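Local coordinates for beta-N-acetylhexosaminidase (Bacteroides fragilis, PDB 4PYS), which probably releases terminal, non-reducing beta-linked N-acetylhexosamine residues from glycans by hydrolysis, at residues Arg449-Ile454 and Tyr489-Ala494; Ala156-Met161 and Leu482-Gln487; Lys150-Met155 and Met445-Val450. All blocks are in the same frame, centred on the assembly; numbering follows the deposited sequence.

The three contacts form one connected, buried region beside the barrel strands, where helix 146-158 meets the elements that follow the last strand, 428-435. Contact 3 uses the middle of this helix and contact 2 its last turn and the residues after it, about 10 Å between centres. Contacts 1 and 3, centres about 9 Å apart, share Arg449 and Val450, and Tyr489 OH lies 2.7 Å from Lys151 O. Contacts 1 and 2, about 11 Å between centres, meet where Phe491 CE1 packs 3.6 Å from Phe484 CB. In family 20 the active site is expected at the C-terminal ends of the barrel strands, whereas these contacts involve outer helices and loops; the zinc ion lies elsewhere.

Contact 1 of 3, residues Arg449-Ile454 and Tyr489-Ala494; sequences RVFPRI and YSFGPA
Phe451 forms a small aromatic cluster with Tyr489 and Phe491. The methylene of Tyr489 makes a CH-pi contact over one face of the Phe451 ring, its CB 3.8 Å from the ring centroid, while Ile454 CG2 of the same segment covers the opposite face. The rings of Phe451 and Tyr489 are inclined by 36° and meet most closely at Phe451 CE1 and Tyr489 CD1, 3.5 Å apart. Toward Phe491 the roles reverse: Phe451 CB sits over the Phe491 face, 4.1 Å from its centroid, and the two rings, although nearly parallel, are slid so far past each other that they barely overlap. With CG anti to the carbonyl carbon (chi1 -71°), the Phe451 ring swings toward Tyr489, its CE1 beside Tyr489 CB.

The segments join a break between two helices, 447-450 and 453-462, to the loop after helix 470-486. Both helices follow 428-435, the last strand of the catalytic TIM barrel. At this break the peptide before Pro452 is cis.

Further apolar contacts come from the Pro452 ring, whose CB touches Phe491 CE2 at 3.7 Å and whose CG touches Ala494 CB at 3.7 Å.

Among polar interactions, Gly492 N donates to Phe451 O over 2.8 Å, approaching from above the carbonyl plane. Arg453 NH2 reaches back to Arg449 O at 3.0 Å, bridging the break, and Tyr489 OH is hydrogen-bonded to Lys151 O on helix 146-158.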
loop_
_atom_site.group_PDB
_atom_site.type_symbol
_atom_site.label_atom_id
_atom_site.label_comp_id
_atom_site.label_asym_id
_atom_site.label_seq_id
_atom_site.Cartn_x
_atom_site.Cartn_y
_atom_site.Cartn_z
ATOM N N ARG A 449 13.333 9.293 0.872
ATOM C CA ARG A 449 12.087 9.879 0.382
ATOM C C ARG A 449 10.900 9.475 1.259
ATOM O O ARG A 449 10.014 10.280 1.567
ATOM C CB ARG A 449 11.828 9.388 -1.056
ATOM C CG ARG A 449 12.703 10.045 -2.110
ATOM C CD ARG A 449 12.872 9.116 -3.322
ATOM N NE ARG A 449 13.519 9.826 -4.422
ATOM C CZ ARG A 449 14.812 10.121 -4.464
ATOM N NH1 ARG A 449 15.622 9.750 -3.476
ATOM N NH2 ARG A 449 15.301 10.785 -5.501
ATOM N N VAL A 450 10.878 8.211 1.656
ATOM C CA VAL A 450 9.750 7.671 2.404
ATOM C C VAL A 450 9.676 8.215 3.836
ATOM O O VAL A 450 8.597 8.609 4.292
ATOM C CB VAL A 450 9.791 6.145 2.404
ATOM C CG1 VAL A 450 8.719 5.576 3.334
ATOM C CG2 VAL A 450 9.583 5.622 0.969
ATOM N N PHE A 451 10.817 8.244 4.530
ATOM C CA PHE A 451 10.874 8.722 5.926
ATOM C C PHE A 451 11.485 10.106 6.024
ATOM O O PHE A 451 12.496 10.375 5.383
ATOM C CB PHE A 451 11.730 7.766 6.765
ATOM C CG PHE A 451 11.067 6.444 7.022
ATOM C CD1 PHE A 451 11.217 5.398 6.125
ATOM C CD2 PHE A 451 10.275 6.264 8.148
ATOM C CE1 PHE A 451 10.588 4.180 6.353
ATOM C CE2 PHE A 451 9.645 5.051 8.383
ATOM C CZ PHE A 451 9.810 4.016 7.480
ATOM N N PRO A 452 10.940 10.969 6.904
ATOM C CA PRO A 452 9.882 10.697 7.879
ATOM C C PRO A 452 8.473 11.007 7.399
ATOM O O PRO A 452 7.558 10.841 8.180
ATOM C CB PRO A 452 10.219 11.671 9.025
ATOM C CG PRO A 452 10.820 12.848 8.310
ATOM C CD PRO A 452 11.617 12.258 7.159
ATOM N N ARG A 453 8.277 11.459 6.169
ATOM C CA ARG A 453 6.934 11.908 5.800
ATOM C C ARG A 453 5.869 10.814 5.848
ATOM O O ARG A 453 4.694 11.094 6.096
ATOM C CB ARG A 453 6.951 12.625 4.452
ATOM C CG ARG A 453 7.704 13.964 4.505
ATOM C CD ARG A 453 7.885 14.576 3.113
ATOM N NE ARG A 453 8.588 13.642 2.232
ATOM C CZ ARG A 453 8.687 13.773 0.916
ATOM N NH1 ARG A 453 8.140 14.816 0.302
ATOM N NH2 ARG A 453 9.333 12.849 0.208
ATOM N N ILE A 454 6.260 9.563 5.649
ATOM C CA ILE A 454 5.260 8.483 5.767
ATOM C C ILE A 454 4.665 8.385 7.179
ATOM O O ILE A 454 3.556 7.882 7.372
ATOM C CB ILE A 454 5.832 7.110 5.331
ATOM C CG1 ILE A 454 4.678 6.123 5.094
ATOM C CG2 ILE A 454 6.831 6.573 6.359
ATOM C CD1 ILE A 454 4.935 5.137 4.015
ATOM N N TYR A 489 15.193 1.477 8.818
ATOM C CA TYR A 489 14.646 2.570 8.014
ATOM C C TYR A 489 15.403 3.879 8.218
ATOM O O TYR A 489 15.235 4.543 9.242
ATOM C CB TYR A 489 13.165 2.750 8.315
ATOM C CG TYR A 489 12.424 1.452 8.108
ATOM C CD1 TYR A 489 12.081 1.028 6.827
ATOM C CD2 TYR A 489 12.120 0.624 9.179
ATOM C CE1 TYR A 489 11.425 -0.182 6.624
ATOM C CE2 TYR A 489 11.463 -0.587 8.985
ATOM C CZ TYR A 489 11.120 -0.977 7.703
ATOM O OH TYR A 489 10.477 -2.188 7.502
ATOM N N SER A 490 16.212 4.246 7.227
ATOM C CA SER A 490 16.964 5.506 7.255
ATOM C C SER A 490 16.022 6.684 7.037
ATOM O O SER A 490 15.075 6.580 6.268
ATOM C CB SER A 490 18.038 5.512 6.163
ATOM O OG SER A 490 18.922 4.416 6.296
ATOM N N PHE A 491 16.279 7.802 7.711
ATOM C CA PHE A 491 15.465 9.001 7.540
ATOM C C PHE A 491 16.069 9.992 6.553
ATOM O O PHE A 491 17.272 10.229 6.574
ATOM C CB PHE A 491 15.292 9.703 8.881
ATOM C CG PHE A 491 14.185 9.127 9.727
ATOM C CD1 PHE A 491 14.051 7.750 9.872
ATOM C CD2 PHE A 491 13.304 9.958 10.387
ATOM C CE1 PHE A 491 13.034 7.218 10.649
ATOM C CE2 PHE A 491 12.285 9.429 11.173
ATOM C CZ PHE A 491 12.156 8.067 11.299
ATOM N N GLY A 492 15.231 10.588 5.708
ATOM C CA GLY A 492 15.659 11.751 4.938
ATOM C C GLY A 492 15.330 13.018 5.722
ATOM O O GLY A 492 14.942 12.922 6.891
ATOM N N PRO A 493 15.456 14.205 5.087
ATOM C CA PRO A 493 15.158 15.459 5.799
ATOM C C PRO A 493 13.661 15.613 6.069
ATOM O O PRO A 493 12.827 15.114 5.304
ATOM C CB PRO A 493 15.678 16.551 4.841
ATOM C CG PRO A 493 15.589 15.923 3.474
ATOM C CD PRO A 493 15.870 14.439 3.687
ATOM N N ALA A 494 13.323 16.263 7.178
ATOM C CA ALA A 494 11.921 16.408 7.576
ATOM C C ALA A 494 11.353 17.734 7.097
ATOM O O ALA A 494 10.251 17.803 6.542
ATOM C CB ALA A 494 11.792 16.309 9.097
#

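Contact 2 of 3, residues Ala156-Met161 and Leu482-Gln487; sequences ASMLKM and LWFEQQ
The Phe484 ring receives Met158 SE at its edge, in the ring plane and 5.0 Å from the centroid, while Trp483 CE3 from the preceding residue lies over one of its faces. The indole of Trp483 in turn has Gln487 NE2 above one face and Phe484 CE1 at its edge. Met158, a selenomethionine, also makes a Met-aromatic contact with Trp483: the approach to its six-membered ring is oblique, with SE 4.0 Å from CZ3.

This packing sets the C-terminal end of helix 146-158, the first helix of the catalytic barrel, against the C-terminal end of helix 470-486. The backbones stay well apart, with the CA atoms of Met158 and Phe484 9.6 Å from each other, and the side chains fill the distance. Met158 spans much of it because CG is anti to the backbone N (chi1 178°) and the chain remains extended to SE. A bend at chi3, 70°, then turns the terminal methyl toward the Phe484 ring, bringing CE to 3.7 Å from CD1. Leu159 CD2 makes a looser contact with Phe484 CE1.

Around the contact, Met158 also touches Arg107 of helix 96-109 and Tyr489, and Phe491 packs on Phe484. Leu159 leans on Leu455 and Ala458 of helix 453-462.

Both helices end here. Helix 146-158 closes in a Schellman motif with Lys160, at positive phi, as the C-prime residue: Met161 N bonds to Ala156 O and Lys160 N to Ser157 O. On the other side, the Gln487 side chain folds back over its own helix end. Its OE1 is hydrogen-bonded to Arg107 NH2, and NE2 donates to Trp483 O at 3.0 Å, with that oxygen close to the amide plane.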
loop_
_atom_site.group_PDB
_atom_site.type_symbol
_atom_site.label_atom_id
_atom_site.label_comp_id
_atom_site.label_asym_id
_atom_site.label_seq_id
_atom_site.Cartn_x
_atom_site.Cartn_y
_atom_site.Cartn_z
ATOM N N ALA A 156 4.890 -1.321 6.294
ATOM C CA ALA A 156 3.462 -1.018 6.257
ATOM C C ALA A 156 2.800 -1.569 7.511
ATOM O O ALA A 156 2.019 -0.885 8.162
ATOM C CB ALA A 156 2.836 -1.621 4.994
ATOM N N SER A 157 3.144 -2.799 7.867
ATOM C CA SER A 157 2.583 -3.431 9.070
ATOM C C SER A 157 3.009 -2.687 10.325
ATOM O O SER A 157 2.204 -2.468 11.237
ATOM C CB SER A 157 3.055 -4.882 9.165
ATOM O OG SER A 157 2.399 -5.548 10.239
HETATM N N MSE A 158 4.273 -2.284 10.355
HETATM C CA MSE A 158 4.831 -1.566 11.499
HETATM C C MSE A 158 4.067 -0.275 11.769
HETATM O O MSE A 158 3.942 0.155 12.917
HETATM C CB MSE A 158 6.319 -1.254 11.230
HETATM C CG MSE A 158 7.001 -0.454 12.326
HETATM SE SE MSE A 158 8.848 -0.088 11.808
HETATM C CE MSE A 158 8.455 1.185 10.355
ATOM N N LEU A 159 3.553 0.335 10.703
ATOM C CA LEU A 159 2.870 1.619 10.800
ATOM C C LEU A 159 1.355 1.422 10.836
ATOM O O LEU A 159 0.588 2.381 10.682
ATOM C CB LEU A 159 3.262 2.491 9.604
ATOM C CG LEU A 159 4.750 2.889 9.597
ATOM C CD1 LEU A 159 5.083 3.739 8.389
ATOM C CD2 LEU A 159 5.120 3.624 10.861
ATOM N N LYS A 160 0.949 0.174 11.060
ATOM C CA LYS A 160 -0.461 -0.226 11.175
ATOM C C LYS A 160 -1.307 -0.019 9.908
ATOM O O LYS A 160 -2.520 0.123 9.984
ATOM C CB LYS A 160 -1.118 0.427 12.406
ATOM C CG LYS A 160 -0.424 0.015 13.725
ATOM C CD LYS A 160 -1.334 0.319 14.929
ATOM C CE LYS A 160 -0.769 -0.216 16.237
ATOM N NZ LYS A 160 0.371 0.635 16.747
HETATM N N MSE A 161 -0.667 -0.035 8.745
HETATM C CA MSE A 161 -1.423 -0.072 7.494
HETATM C C MSE A 161 -1.929 -1.465 7.239
HETATM O O MSE A 161 -1.546 -2.406 7.946
HETATM C CB MSE A 161 -0.527 0.386 6.353
HETATM C CG MSE A 161 -0.046 1.789 6.610
HETATM SE SE MSE A 161 1.000 2.402 5.089
HETATM C CE MSE A 161 1.615 4.095 5.862
ATOM N N LEU A 482 15.531 7.041 16.217
ATOM C CA LEU A 482 16.585 6.037 16.296
ATOM C C LEU A 482 15.996 4.620 16.364
ATOM O O LEU A 482 16.558 3.685 15.787
ATOM C CB LEU A 482 17.537 6.314 17.459
ATOM C CG LEU A 482 18.873 5.573 17.484
ATOM C CD1 LEU A 482 19.555 5.555 16.116
ATOM C CD2 LEU A 482 19.775 6.225 18.515
ATOM N N TRP A 483 14.860 4.457 17.041
ATOM C CA TRP A 483 14.204 3.144 17.058
ATOM C C TRP A 483 13.827 2.700 15.642
ATOM O O TRP A 483 14.046 1.549 15.271
ATOM C CB TRP A 483 12.958 3.111 17.964
ATOM C CG TRP A 483 12.358 1.699 18.014
ATOM C CD1 TRP A 483 12.771 0.659 18.801
ATOM C CD2 TRP A 483 11.279 1.184 17.208
ATOM N NE1 TRP A 483 12.012 -0.466 18.542
ATOM C CE2 TRP A 483 11.090 -0.168 17.572
ATOM C CE3 TRP A 483 10.450 1.743 16.229
ATOM C CZ2 TRP A 483 10.102 -0.972 16.985
ATOM C CZ3 TRP A 483 9.472 0.936 15.635
ATOM C CH2 TRP A 483 9.312 -0.401 16.020
ATOM N N PHE A 484 13.279 3.615 14.846
ATOM C CA PHE A 484 12.929 3.271 13.477
ATOM C C PHE A 484 14.179 2.943 12.684
ATOM O O PHE A 484 14.179 2.036 11.852
ATOM C CB PHE A 484 12.178 4.410 12.793
ATOM C CG PHE A 484 10.721 4.503 13.182
ATOM C CD1 PHE A 484 9.864 3.434 12.959
ATOM C CD2 PHE A 484 10.208 5.663 13.744
ATOM C CE1 PHE A 484 8.510 3.510 13.301
ATOM C CE2 PHE A 484 8.855 5.751 14.087
ATOM C CZ PHE A 484 8.012 4.675 13.874
ATOM N N GLU A 485 15.253 3.679 12.930
ATOM C CA GLU A 485 16.496 3.397 12.222
ATOM C C GLU A 485 17.031 2.020 12.573
ATOM O O GLU A 485 17.577 1.325 11.715
ATOM C CB GLU A 485 17.549 4.501 12.459
ATOM C CG GLU A 485 17.095 5.812 11.818
ATOM C CD GLU A 485 18.204 6.836 11.629
ATOM O OE1 GLU A 485 19.394 6.509 11.866
ATOM O OE2 GLU A 485 17.857 7.974 11.219
ATOM N N GLN A 486 16.848 1.609 13.825
ATOM C CA GLN A 486 17.308 0.290 14.252
ATOM C C GLN A 486 16.488 -0.829 13.613
ATOM O O GLN A 486 16.928 -1.982 13.611
ATOM C CB GLN A 486 17.259 0.170 15.771
ATOM C CG GLN A 486 18.337 1.004 16.470
ATOM C CD GLN A 486 18.234 0.949 17.982
ATOM O OE1 GLN A 486 17.154 0.746 18.541
ATOM N NE2 GLN A 486 19.358 1.131 18.650
ATOM N N GLN A 487 15.306 -0.498 13.093
ATOM C CA GLN A 487 14.498 -1.487 12.378
ATOM C C GLN A 487 14.873 -1.523 10.901
ATOM O O GLN A 487 14.327 -2.330 10.144
ATOM C CB GLN A 487 12.998 -1.217 12.522
ATOM C CG GLN A 487 12.553 -0.899 13.944
ATOM C CD GLN A 487 13.072 -1.894 14.956
ATOM O OE1 GLN A 487 12.870 -3.109 14.820
ATOM N NE2 GLN A 487 13.762 -1.389 15.980
#

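Contact 3 of 3, residues Lys150-Met155 and Met445-Val450; sequences KKYIDM and MIDRRV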
loop_
_atom_site.group_PDB
_atom_site.type_symbol
_atom_site.label_atom_id
_atom_site.label_comp_id
_atom_site.label_asym_id
_atom_site.label_seq_id
_atom_site.Cartn_x
_atom_site.Cartn_y
_atom_site.Cartn_z
ATOM N N LYS A 150 9.840 -7.171 0.832
ATOM C CA LYS A 150 9.480 -7.558 2.204
ATOM C C LYS A 150 9.705 -6.428 3.202
ATOM O O LYS A 150 8.898 -6.231 4.107
ATOM C CB LYS A 150 10.274 -8.798 2.642
ATOM C CG LYS A 150 9.812 -10.086 1.966
ATOM C CD LYS A 150 10.661 -11.253 2.417
ATOM C CE LYS A 150 10.179 -12.550 1.798
ATOM N NZ LYS A 150 11.045 -13.682 2.230
ATOM N N LYS A 151 10.790 -5.681 3.027
ATOM C CA LYS A 151 11.107 -4.564 3.921
ATOM C C LYS A 151 9.981 -3.541 3.966
ATOM O O LYS A 151 9.646 -3.016 5.033
ATOM C CB LYS A 151 12.405 -3.882 3.473
ATOM C CG LYS A 151 12.660 -2.510 4.132
ATOM C CD LYS A 151 14.039 -1.964 3.765
ATOM C CE LYS A 151 14.275 -0.561 4.383
ATOM N NZ LYS A 151 15.655 -0.050 4.057
ATOM N N TYR A 152 9.380 -3.262 2.816
ATOM C CA TYR A 152 8.320 -2.250 2.790
ATOM C C TYR A 152 6.957 -2.796 3.182
ATOM O O TYR A 152 6.107 -2.056 3.696
ATOM C CB TYR A 152 8.329 -1.495 1.449
ATOM C CG TYR A 152 9.609 -0.717 1.370
ATOM C CD1 TYR A 152 9.828 0.366 2.215
ATOM C CD2 TYR A 152 10.629 -1.100 0.515
ATOM C CE1 TYR A 152 11.025 1.064 2.190
ATOM C CE2 TYR A 152 11.824 -0.399 0.476
ATOM C CZ TYR A 152 12.016 0.672 1.311
ATOM O OH TYR A 152 13.215 1.345 1.273
ATOM N N ILE A 153 6.751 -4.094 2.982
ATOM C CA ILE A 153 5.570 -4.745 3.547
ATOM C C ILE A 153 5.679 -4.728 5.076
ATOM O O ILE A 153 4.716 -4.417 5.790
ATOM C CB ILE A 153 5.471 -6.184 3.040
ATOM C CG1 ILE A 153 5.049 -6.172 1.567
ATOM C CG2 ILE A 153 4.497 -7.009 3.914
ATOM C CD1 ILE A 153 5.089 -7.545 0.880
ATOM N N ASP A 154 6.869 -5.046 5.577
ATOM C CA ASP A 154 7.109 -5.006 7.017
ATOM C C ASP A 154 6.901 -3.589 7.549
ATOM O O ASP A 154 6.327 -3.397 8.630
ATOM C CB ASP A 154 8.534 -5.493 7.306
ATOM C CG ASP A 154 8.730 -5.942 8.739
ATOM O OD1 ASP A 154 7.850 -6.655 9.280
ATOM O OD2 ASP A 154 9.774 -5.582 9.325
HETATM N N MSE A 155 7.349 -2.590 6.790
HETATM C CA MSE A 155 7.134 -1.192 7.186
HETATM C C MSE A 155 5.647 -0.875 7.281
HETATM O O MSE A 155 5.185 -0.239 8.240
HETATM C CB MSE A 155 7.787 -0.238 6.183
HETATM C CG MSE A 155 7.461 1.216 6.489
HETATM SE SE MSE A 155 7.731 2.360 4.937
HETATM C CE MSE A 155 6.189 1.764 3.917
HETATM N N MSE A 445 17.859 4.620 -2.646
HETATM C CA MSE A 445 17.309 5.981 -2.686
HETATM C C MSE A 445 15.910 6.063 -2.112
HETATM O O MSE A 445 15.335 7.153 -1.979
HETATM C CB MSE A 445 17.314 6.504 -4.128
HETATM C CG MSE A 445 18.692 6.762 -4.663
HETATM SE SE MSE A 445 18.693 7.006 -6.595
HETATM C CE MSE A 445 17.452 8.431 -6.707
ATOM N N ILE A 446 15.349 4.918 -1.744
ATOM C CA ILE A 446 13.957 4.900 -1.309
ATOM C C ILE A 446 13.720 5.509 0.080
ATOM O O ILE A 446 12.856 6.375 0.234
ATOM C CB ILE A 446 13.362 3.483 -1.376
ATOM C CG1 ILE A 446 13.379 2.976 -2.824
ATOM C CG2 ILE A 446 11.945 3.470 -0.820
ATOM C CD1 ILE A 446 12.939 1.512 -2.997
ATOM N N ASP A 447 14.466 5.062 1.089
ATOM C CA ASP A 447 14.169 5.474 2.469
ATOM C C ASP A 447 14.217 6.992 2.687
ATOM O O ASP A 447 13.411 7.530 3.442
ATOM C CB ASP A 447 15.130 4.804 3.461
ATOM C CG ASP A 447 14.781 3.354 3.731
ATOM O OD1 ASP A 447 13.695 2.907 3.303
ATOM O OD2 ASP A 447 15.603 2.659 4.370
ATOM N N ARG A 448 15.146 7.684 2.031
ATOM C CA ARG A 448 15.299 9.122 2.292
ATOM C C ARG A 448 14.110 9.915 1.760
ATOM O O ARG A 448 13.880 11.057 2.163
ATOM C CB ARG A 448 16.607 9.652 1.707
ATOM C CG ARG A 448 16.597 9.800 0.199
ATOM C CD ARG A 448 17.991 10.063 -0.320
ATOM N NE ARG A 448 18.755 8.826 -0.490
ATOM C CZ ARG A 448 19.916 8.753 -1.127
ATOM N NH1 ARG A 448 20.456 9.851 -1.637
ATOM N NH2 ARG A 448 20.538 7.587 -1.261
ATOM N N ARG A 449 13.333 9.293 0.872
ATOM C CA ARG A 449 12.087 9.879 0.382
ATOM C C ARG A 449 10.900 9.475 1.259
ATOM O O ARG A 449 10.014 10.280 1.567
ATOM C CB ARG A 449 11.828 9.388 -1.056
ATOM C CG ARG A 449 12.703 10.045 -2.110
ATOM C CD ARG A 449 12.872 9.116 -3.322
ATOM N NE ARG A 449 13.519 9.826 -4.422
ATOM C CZ ARG A 449 14.812 10.121 -4.464
ATOM N NH1 ARG A 449 15.622 9.750 -3.476
ATOM N NH2 ARG A 449 15.301 10.785 -5.501
ATOM N N VAL A 450 10.878 8.211 1.656
ATOM C CA VAL A 450 9.750 7.671 2.404
ATOM C C VAL A 450 9.676 8.215 3.836
ATOM O O VAL A 450 8.597 8.609 4.292
ATOM C CB VAL A 450 9.791 6.145 2.404
ATOM C CG1 VAL A 450 8.719 5.576 3.334
ATOM C CG2 VAL A 450 9.583 5.622 0.969
#
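Both carboxylate oxygens of Asp447 are held by consecutive residues of helix 146-158. Lys151 NZ forms a salt bridge with OD2 at 2.7 Å, meeting it on the syn side, not far from the carboxylate plane. Tyr152 OH donates to OD1 at 2.6 Å but comes from above that plane, 48° out of it, and OD1 in turn lies at the edge of the phenol ring. With ring and carboxylate planes 74° apart, the two groups are turned well across each other. Two grips from different directions should fix the rotation of the carboxylate, and the lysine probably helps to keep it ionised in this buried setting.

Lys151 makes its bridge with a fully stretched chain: CG is anti to the backbone N (chi1 167°), and every later torsion is extended as well. Its CG passes over the centre of one face of the Tyr152 ring. The ammonium group has a second partner in Gly488 O, and Ser490 N makes a weak hydrogen bond to Asp447 OD2, tying the loop after helix 470-486 to the same cluster.

Beyond the polar groups, Ile446 CG2 packs obliquely against the phenol end of Tyr152, 3.5 Å from CZ. About one turn further along in both segments, Met155, a selenomethionine, brings SE to 3.7 Å from Val450 CG1. The same SE lies at the edge of the Tyr152 ring, so it fills the angle between tyrosine and valine. Phe135 of strand 132-138 touches both Tyr152 and Met155, and Leu435 of strand 428-435 touches Ile446 and Val450.

These two strands are parallel neighbours in the sheet, and the contact joins helix 146-158, which follows the first strand, to the short helix 447-450 after the last, at the seam where a TIM barrel closes.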